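Local coordinates for protein sulfate transporter 4.1, chloroplastic (Arabidopsis thaliana, PDB 7LHV) that works as a proton-coupled sulfate symporter of the SLC26/SulP family and may play a part in regulating sulfate assimilation, at residues 116-121 / 429-434; 213-218 / 467-472; 585-590 / 618-623. All coordinates share one frame; numbering follows the deposited sequence.

Interaction 1 (116-121 / 429-434); sequences YAKLAG and IPQCAL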
loop_
_atom_site.group_PDB
_atom_site.type_symbol
_atom_site.label_atom_id
_atom_site.label_comp_id
_atom_site.label_asym_id
_atom_site.label_seq_id
_atom_site.Cartn_x
_atom_site.Cartn_y
_atom_site.Cartn_z
ATOM N N TYR A 116 -14.987 -24.932 -19.333
ATOM C CA TYR A 116 -14.677 -23.603 -18.823
ATOM C C TYR A 116 -15.357 -22.515 -19.639
ATOM O O TYR A 116 -15.771 -21.494 -19.078
ATOM C CB TYR A 116 -13.167 -23.386 -18.808
ATOM C CG TYR A 116 -12.436 -24.253 -17.817
ATOM C CD1 TYR A 116 -13.052 -24.676 -16.651
ATOM C CD2 TYR A 116 -11.132 -24.653 -18.050
ATOM C CE1 TYR A 116 -12.386 -25.470 -15.744
ATOM C CE2 TYR A 116 -10.459 -25.446 -17.150
ATOM C CZ TYR A 116 -11.089 -25.851 -15.999
ATOM O OH TYR A 116 -10.420 -26.642 -15.100
ATOM N N ALA A 117 -15.476 -22.701 -20.956
ATOM C CA ALA A 117 -16.228 -21.744 -21.759
ATOM C C ALA A 117 -17.684 -21.700 -21.326
ATOM O O ALA A 117 -18.288 -20.624 -21.263
ATOM C CB ALA A 117 -16.124 -22.098 -23.239
ATOM N N LYS A 118 -18.267 -22.862 -21.031
ATOM C CA LYS A 118 -19.628 -22.889 -20.503
ATOM C C LYS A 118 -19.710 -22.181 -19.157
ATOM O O LYS A 118 -20.702 -21.509 -18.859
ATOM C CB LYS A 118 -20.113 -24.330 -20.380
ATOM C CG LYS A 118 -20.706 -24.894 -21.653
ATOM C CD LYS A 118 -22.028 -24.227 -21.981
ATOM C CE LYS A 118 -23.084 -24.585 -20.957
ATOM N NZ LYS A 118 -23.445 -26.026 -21.027
ATOM N N LEU A 119 -18.677 -22.332 -18.323
ATOM C CA LEU A 119 -18.670 -21.671 -17.021
ATOM C C LEU A 119 -18.659 -20.153 -17.163
ATOM O O LEU A 119 -19.318 -19.447 -16.391
ATOM C CB LEU A 119 -17.466 -22.140 -16.203
ATOM C CG LEU A 119 -17.149 -21.374 -14.920
ATOM C CD1 LEU A 119 -18.285 -21.498 -13.929
ATOM C CD2 LEU A 119 -15.858 -21.880 -14.314
ATOM N N ALA A 120 -17.915 -19.633 -18.139
ATOM C CA ALA A 120 -17.807 -18.191 -18.322
ATOM C C ALA A 120 -19.069 -17.566 -18.896
ATOM O O ALA A 120 -19.157 -16.335 -18.954
ATOM C CB ALA A 120 -16.621 -17.864 -19.229
ATOM N N GLY A 121 -20.043 -18.369 -19.318
ATOM C CA GLY A 121 -21.243 -17.861 -19.942
ATOM C C GLY A 121 -21.202 -17.820 -21.452
ATOM O O GLY A 121 -22.244 -17.579 -22.077
ATOM N N ILE A 429 -22.894 -33.877 -26.558
ATOM C CA ILE A 429 -22.356 -33.841 -25.202
ATOM C C ILE A 429 -23.389 -33.222 -24.269
ATOM O O ILE A 429 -23.829 -32.087 -24.503
ATOM C CB ILE A 429 -21.033 -33.062 -25.146
ATOM C CG1 ILE A 429 -19.955 -33.783 -25.951
ATOM C CG2 ILE A 429 -20.590 -32.875 -23.708
ATOM C CD1 ILE A 429 -18.651 -33.028 -26.023
ATOM N N PRO A 430 -23.810 -33.918 -23.217
ATOM C CA PRO A 430 -24.739 -33.313 -22.259
ATOM C C PRO A 430 -24.087 -32.172 -21.495
ATOM O O PRO A 430 -22.877 -32.154 -21.269
ATOM C CB PRO A 430 -25.094 -34.475 -21.322
ATOM C CG PRO A 430 -24.708 -35.711 -22.067
ATOM C CD PRO A 430 -23.530 -35.327 -22.897
ATOM N N GLN A 431 -24.914 -31.201 -21.102
ATOM C CA GLN A 431 -24.411 -30.080 -20.315
ATOM C C GLN A 431 -24.055 -30.505 -18.898
ATOM O O GLN A 431 -23.137 -29.937 -18.291
ATOM C CB GLN A 431 -25.442 -28.952 -20.291
ATOM C CG GLN A 431 -25.773 -28.398 -21.661
ATOM C CD GLN A 431 -26.877 -27.363 -21.617
ATOM O OE1 GLN A 431 -27.559 -27.128 -22.610
ATOM N NE2 GLN A 431 -27.051 -26.733 -20.464
ATOM N N CYS A 432 -24.769 -31.489 -18.349
ATOM C CA CYS A 432 -24.440 -31.975 -17.014
ATOM C C CYS A 432 -23.058 -32.609 -16.977
ATOM O O CYS A 432 -22.382 -32.556 -15.945
ATOM C CB CYS A 432 -25.500 -32.967 -16.538
ATOM S SG CYS A 432 -25.588 -34.483 -17.501
ATOM N N ALA A 433 -22.610 -33.202 -18.088
ATOM C CA ALA A 433 -21.249 -33.732 -18.143
ATOM C C ALA A 433 -20.217 -32.621 -18.010
ATOM O O ALA A 433 -19.234 -32.759 -17.273
ATOM C CB ALA A 433 -21.041 -34.508 -19.442
ATOM N N LEU A 434 -20.419 -31.509 -18.718
ATOM C CA LEU A 434 -19.504 -30.379 -18.598
ATOM C C LEU A 434 -19.547 -29.785 -17.196
ATOM O O LEU A 434 -18.514 -29.378 -16.650
ATOM C CB LEU A 434 -19.839 -29.319 -19.646
ATOM C CG LEU A 434 -19.853 -29.782 -21.104
ATOM C CD1 LEU A 434 -20.062 -28.601 -22.030
ATOM C CD2 LEU A 434 -18.572 -30.513 -21.451
#
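Lys118 leaves its helix with CG beside the backbone N and anti to the carbonyl carbon (chi1 -85°), and then bends at each of the next three torsions, so that its chain coils across the gap and carries NZ to Gln431. Gln431 starts from the same well (chi1 -61°) but runs on straight beyond CG, and the two side chains cross at about a right angle. The ammonium end of Lys118 therefore lies against the aliphatic part of the glutamine, with NZ 3.4 Å from Gln431 CG and 3.6 Å from Gln431 CB. This is a van der Waals approach, since no hydrogen bond joins the two segments. Nearer its root the lysine makes an apolar contact: Lys118 CG meets the methyl Leu434 CD1 at 3.8 Å, and these side chains too cross almost perpendicularly. One flexible chain thus serves two residues a turn apart on the facing helix. The backbones stay well apart, with the CA atoms of Lys118 and Leu434 separated by 7.7 Å, and the side chains alone close the space.

Both segments lie at helix ends. Gly121, with positive phi, ends the first helix in a Schellman motif, its N bonding back to Lys118 O at 3.2 Å. Pro430 takes the N-cap position before the second helix.

Helices 91-119 and 431-443 probably belong to the core and gate domains of the SLC26 fold, in which case Lys118 bridges the two. Tyr227 of helix 206-229 touches both Lys118 and Gln431, Pro124 packs on Lys118, and Leu434 rests on Ile293 of helix 284-300, while backbone hydrogen bonds tie Ile429 to Val311 and Gln431 to Ser309.

Interaction 2 (213-218 / 467-472); sequences TSASAI and ITSTIT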
loop_
_atom_site.group_PDB
_atom_site.type_symbol
_atom_site.label_atom_id
_atom_site.label_comp_id
_atom_site.label_asym_id
_atom_site.label_seq_id
_atom_site.Cartn_x
_atom_site.Cartn_y
_atom_site.Cartn_z
ATOM N N THR A 213 -8.967 -18.141 -3.621
ATOM C CA THR A 213 -9.132 -19.239 -4.566
ATOM C C THR A 213 -10.080 -20.304 -4.030
ATOM O O THR A 213 -10.890 -20.851 -4.784
ATOM C CB THR A 213 -7.772 -19.843 -4.901
ATOM O OG1 THR A 213 -6.924 -18.827 -5.450
ATOM C CG2 THR A 213 -7.920 -20.959 -5.914
ATOM N N SER A 214 -9.996 -20.621 -2.735
ATOM C CA SER A 214 -10.914 -21.599 -2.158
ATOM C C SER A 214 -12.357 -21.109 -2.217
ATOM O O SER A 214 -13.272 -21.867 -2.577
ATOM C CB SER A 214 -10.513 -21.905 -0.717
ATOM O OG SER A 214 -9.161 -22.307 -0.645
ATOM N N ALA A 215 -12.584 -19.842 -1.861
ATOM C CA ALA A 215 -13.933 -19.293 -1.943
ATOM C C ALA A 215 -14.432 -19.278 -3.381
ATOM O O ALA A 215 -15.602 -19.580 -3.644
ATOM C CB ALA A 215 -13.965 -17.891 -1.345
ATOM N N SER A 216 -13.557 -18.932 -4.328
ATOM C CA SER A 216 -13.941 -18.955 -5.733
ATOM C C SER A 216 -14.295 -20.363 -6.186
ATOM O O SER A 216 -15.221 -20.550 -6.977
ATOM C CB SER A 216 -12.817 -18.382 -6.595
ATOM O OG SER A 216 -12.677 -16.991 -6.383
ATOM N N ALA A 217 -13.560 -21.369 -5.708
ATOM C CA ALA A 217 -13.867 -22.748 -6.071
ATOM C C ALA A 217 -15.234 -23.165 -5.547
ATOM O O ALA A 217 -16.011 -23.818 -6.259
ATOM C CB ALA A 217 -12.785 -23.683 -5.542
ATOM N N ILE A 218 -15.548 -22.798 -4.304
ATOM C CA ILE A 218 -16.867 -23.124 -3.761
ATOM C C ILE A 218 -17.962 -22.418 -4.554
ATOM O O ILE A 218 -19.008 -23.005 -4.857
ATOM C CB ILE A 218 -16.936 -22.783 -2.262
ATOM C CG1 ILE A 218 -16.044 -23.731 -1.465
ATOM C CG2 ILE A 218 -18.362 -22.875 -1.759
ATOM C CD1 ILE A 218 -15.910 -23.356 -0.014
ATOM N N ILE A 467 -10.541 -14.789 6.907
ATOM C CA ILE A 467 -11.268 -13.560 6.605
ATOM C C ILE A 467 -11.483 -13.424 5.106
ATOM O O ILE A 467 -12.593 -13.138 4.644
ATOM C CB ILE A 467 -10.525 -12.343 7.184
ATOM C CG1 ILE A 467 -10.793 -12.215 8.683
ATOM C CG2 ILE A 467 -10.935 -11.070 6.466
ATOM C CD1 ILE A 467 -9.888 -11.229 9.377
ATOM N N THR A 468 -10.424 -13.641 4.319
ATOM C CA THR A 468 -10.555 -13.510 2.872
ATOM C C THR A 468 -11.540 -14.528 2.317
ATOM O O THR A 468 -12.395 -14.186 1.490
ATOM C CB THR A 468 -9.192 -13.668 2.202
ATOM O OG1 THR A 468 -8.249 -12.796 2.834
ATOM C CG2 THR A 468 -9.285 -13.309 0.735
ATOM N N SER A 469 -11.454 -15.780 2.775
ATOM C CA SER A 469 -12.353 -16.813 2.279
ATOM C C SER A 469 -13.801 -16.497 2.623
ATOM O O SER A 469 -14.686 -16.579 1.764
ATOM C CB SER A 469 -11.949 -18.170 2.852
ATOM O OG SER A 469 -12.900 -19.164 2.518
ATOM N N THR A 470 -14.064 -16.113 3.876
ATOM C CA THR A 470 -15.434 -15.835 4.292
ATOM C C THR A 470 -16.010 -14.636 3.550
ATOM O O THR A 470 -17.163 -14.667 3.104
ATOM C CB THR A 470 -15.483 -15.605 5.801
ATOM O OG1 THR A 470 -15.130 -16.817 6.481
ATOM C CG2 THR A 470 -16.872 -15.181 6.231
ATOM N N ILE A 471 -15.221 -13.573 3.399
ATOM C CA ILE A 471 -15.731 -12.376 2.742
ATOM C C ILE A 471 -15.971 -12.636 1.260
ATOM O O ILE A 471 -16.984 -12.200 0.702
ATOM C CB ILE A 471 -14.774 -11.194 2.977
ATOM C CG1 ILE A 471 -14.989 -10.633 4.382
ATOM C CG2 ILE A 471 -14.988 -10.109 1.940
ATOM C CD1 ILE A 471 -14.055 -9.517 4.740
ATOM N N THR A 472 -15.065 -13.360 0.599
ATOM C CA THR A 472 -15.296 -13.698 -0.800
ATOM C C THR A 472 -16.493 -14.625 -0.960
ATOM O O THR A 472 -17.218 -14.533 -1.956
ATOM C CB THR A 472 -14.042 -14.331 -1.400
ATOM O OG1 THR A 472 -12.914 -13.487 -1.146
ATOM C CG2 THR A 472 -14.196 -14.516 -2.893
#
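Ala215 sets its single methyl into the surface of helix 459-474, where Ser469 and Thr472 receive it. Ala215 CB lies 3.5 Å from the carbonyl Ser469 O and 3.6 Å from Thr472 CB, with Thr472 CG2 almost as near. The threonine torsion decides what is offered to the alanine: at chi1 -52° CG2 stands anti to the backbone N, while OG1 lies beside that N and turns back along its own helix. There OG1 donates to Thr468 O at 2.8 Å, arriving 32° off the carbonyl plane, and Thr472 N bonds the same oxygen from its other face. The hydroxyl is thereby satisfied within the helix, and Thr472 offers CB and CG2 to the alanine. Ser469 adopts a different rotamer, OG anti to its N (chi1 173°), which leaves that oxygen 4.2 Å from Ala215 CB, with no hydrogen bond between the segments. Phe212 also packs on Thr472, and Leu473 on Ala215. Because the residues are small, the CA atoms of Ala215 and Ser469 come within 5.1 Å, the close small-residue helix packing familiar from membrane proteins, here probably inside the gate domain of the SLC26 fold.

Interaction 3 (585-590 / 618-623); sequences SAVEAL and ARSGMV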
loop_
_atom_site.group_PDB
_atom_site.type_symbol
_atom_site.label_atom_id
_atom_site.label_comp_id
_atom_site.label_asym_id
_atom_site.label_seq_id
_atom_site.Cartn_x
_atom_site.Cartn_y
_atom_site.Cartn_z
ATOM N N SER A 585 14.522 12.400 4.802
ATOM C CA SER A 585 13.765 12.393 6.049
ATOM C C SER A 585 14.623 11.905 7.205
ATOM O O SER A 585 14.513 12.406 8.330
ATOM C CB SER A 585 12.516 11.525 5.905
ATOM O OG SER A 585 11.690 11.990 4.852
ATOM N N ALA A 586 15.503 10.938 6.940
ATOM C CA ALA A 586 16.358 10.402 7.992
ATOM C C ALA A 586 17.294 11.469 8.543
ATOM O O ALA A 586 17.414 11.629 9.761
ATOM C CB ALA A 586 17.152 9.212 7.462
ATOM N N VAL A 587 17.969 12.212 7.664
ATOM C CA VAL A 587 18.912 13.218 8.143
ATOM C C VAL A 587 18.178 14.391 8.782
ATOM O O VAL A 587 18.657 14.976 9.760
ATOM C CB VAL A 587 19.855 13.673 7.014
ATOM C CG1 VAL A 587 20.874 12.591 6.719
ATOM C CG2 VAL A 587 19.079 14.017 5.768
ATOM N N GLU A 588 17.006 14.756 8.251
ATOM C CA GLU A 588 16.221 15.810 8.892
ATOM C C GLU A 588 15.822 15.413 10.309
ATOM O O GLU A 588 15.962 16.203 11.254
ATOM C CB GLU A 588 14.989 16.136 8.052
ATOM C CG GLU A 588 15.188 17.300 7.099
ATOM C CD GLU A 588 15.364 18.623 7.828
ATOM O OE1 GLU A 588 14.443 19.022 8.572
ATOM O OE2 GLU A 588 16.425 19.262 7.662
ATOM N N ALA A 589 15.336 14.183 10.481
ATOM C CA ALA A 589 14.969 13.719 11.813
ATOM C C ALA A 589 16.187 13.622 12.719
ATOM O O ALA A 589 16.100 13.915 13.913
ATOM C CB ALA A 589 14.255 12.374 11.727
ATOM N N LEU A 590 17.329 13.199 12.176
ATOM C CA LEU A 590 18.536 13.117 12.988
ATOM C C LEU A 590 18.963 14.493 13.480
ATOM O O LEU A 590 19.359 14.650 14.639
ATOM C CB LEU A 590 19.657 12.451 12.193
ATOM C CG LEU A 590 19.590 10.924 12.112
ATOM C CD1 LEU A 590 20.713 10.378 11.249
ATOM C CD2 LEU A 590 19.636 10.316 13.503
ATOM N N ALA A 618 27.060 13.781 5.292
ATOM C CA ALA A 618 27.931 14.909 4.975
ATOM C C ALA A 618 27.242 15.894 4.040
ATOM O O ALA A 618 27.400 17.112 4.185
ATOM C CB ALA A 618 29.235 14.407 4.361
ATOM N N ARG A 619 26.484 15.389 3.065
ATOM C CA ARG A 619 25.780 16.277 2.145
ATOM C C ARG A 619 24.702 17.083 2.859
ATOM O O ARG A 619 24.518 18.271 2.572
ATOM C CB ARG A 619 25.177 15.476 0.995
ATOM C CG ARG A 619 26.169 15.124 -0.095
ATOM C CD ARG A 619 25.490 15.056 -1.445
ATOM N NE ARG A 619 24.377 14.114 -1.433
ATOM C CZ ARG A 619 24.451 12.866 -1.874
ATOM N NH1 ARG A 619 25.573 12.375 -2.374
ATOM N NH2 ARG A 619 23.371 12.091 -1.811
ATOM N N SER A 620 23.978 16.460 3.789
ATOM C CA SER A 620 22.902 17.162 4.480
ATOM C C SER A 620 23.407 18.209 5.464
ATOM O O SER A 620 22.593 18.973 5.993
ATOM C CB SER A 620 22.005 16.166 5.215
ATOM O OG SER A 620 22.706 15.528 6.265
ATOM N N GLY A 621 24.709 18.261 5.726
ATOM C CA GLY A 621 25.249 19.214 6.671
ATOM C C GLY A 621 25.196 18.784 8.118
ATOM O O GLY A 621 25.461 19.607 9.001
ATOM N N MET A 622 24.854 17.524 8.393
ATOM C CA MET A 622 24.771 17.063 9.774
ATOM C C MET A 622 26.142 16.992 10.434
ATOM O O MET A 622 26.253 17.213 11.646
ATOM C CB MET A 622 24.083 15.700 9.828
ATOM C CG MET A 622 23.881 15.173 11.232
ATOM S SD MET A 622 22.990 13.610 11.286
ATOM C CE MET A 622 23.045 13.269 13.043
ATOM N N VAL A 623 27.189 16.679 9.667
ATOM C CA VAL A 623 28.530 16.575 10.244
ATOM C C VAL A 623 28.968 17.914 10.819
ATOM O O VAL A 623 29.524 17.982 11.922
ATOM C CB VAL A 623 29.529 16.061 9.192
ATOM C CG1 VAL A 623 30.950 16.177 9.716
ATOM C CG2 VAL A 623 29.219 14.626 8.828
#
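Val587 and Leu590, one turn apart on helix 584-599, press against Ser620 and Met622 respectively. Val587 straddles the serine: CB and CG1 each approach Ser620 OG at 3.5 Å, while CG2 lies over Ser620 CB at 3.7 Å. The contacts to OG are made by carbon, since that hydroxyl bonds back to Ile617 O in its own helix. Met622 reaches across fully extended, its CG anti to the backbone N (chi1 -177°), and brings both SD and CE to 3.6 Å from Leu590 CB. An alanine in place of Val587 would remove both branches and would probably leave a gap beside Ser620 CB and OG. The pairing belongs to the STAS domain, whose helices pack with a mixed beta-sheet; here helix 584-599, which follows strand 569-575, meets the junction of helices 611-620 and 622-626. At that junction Gly621, with positive phi, closes one helix in a Schellman motif and is also the N-cap of the next, with Ser620 before it and Met622 after it both turned toward helix 584-599. Away from this buried seam the arrangement is looser. Glu588 starts out pointing away from the facing segment, pairs weakly and at long range with Lys591, whose NZ also bonds Ser620 O, and packs on Phe453 of the second subunit. Arg619 lies on the exposed flank, where its NH2 bonds Val457 O of that subunit.

How the interactions relate
Interactions 1 and 2 lie in the membrane part, their centres 22 Å apart and their nearest atoms about 7 Å apart. Their segments alternate along the chain, 116-121, 213-218, 429-434 and 467-472, and helix 206-229 joins them: it supplies one side of interaction 2 and, through Tyr227, packs against interaction 1. Distant parts of the sequence are thus interleaved in the membrane part, consistent with the intertwined core and gate domains of this family. Interaction 3 comes later in the chain, with its centre 48 Å from that of interaction 2 and 65 Å from that of interaction 1. It links segments 28 residues apart within the STAS domain, which here also meets the second subunit.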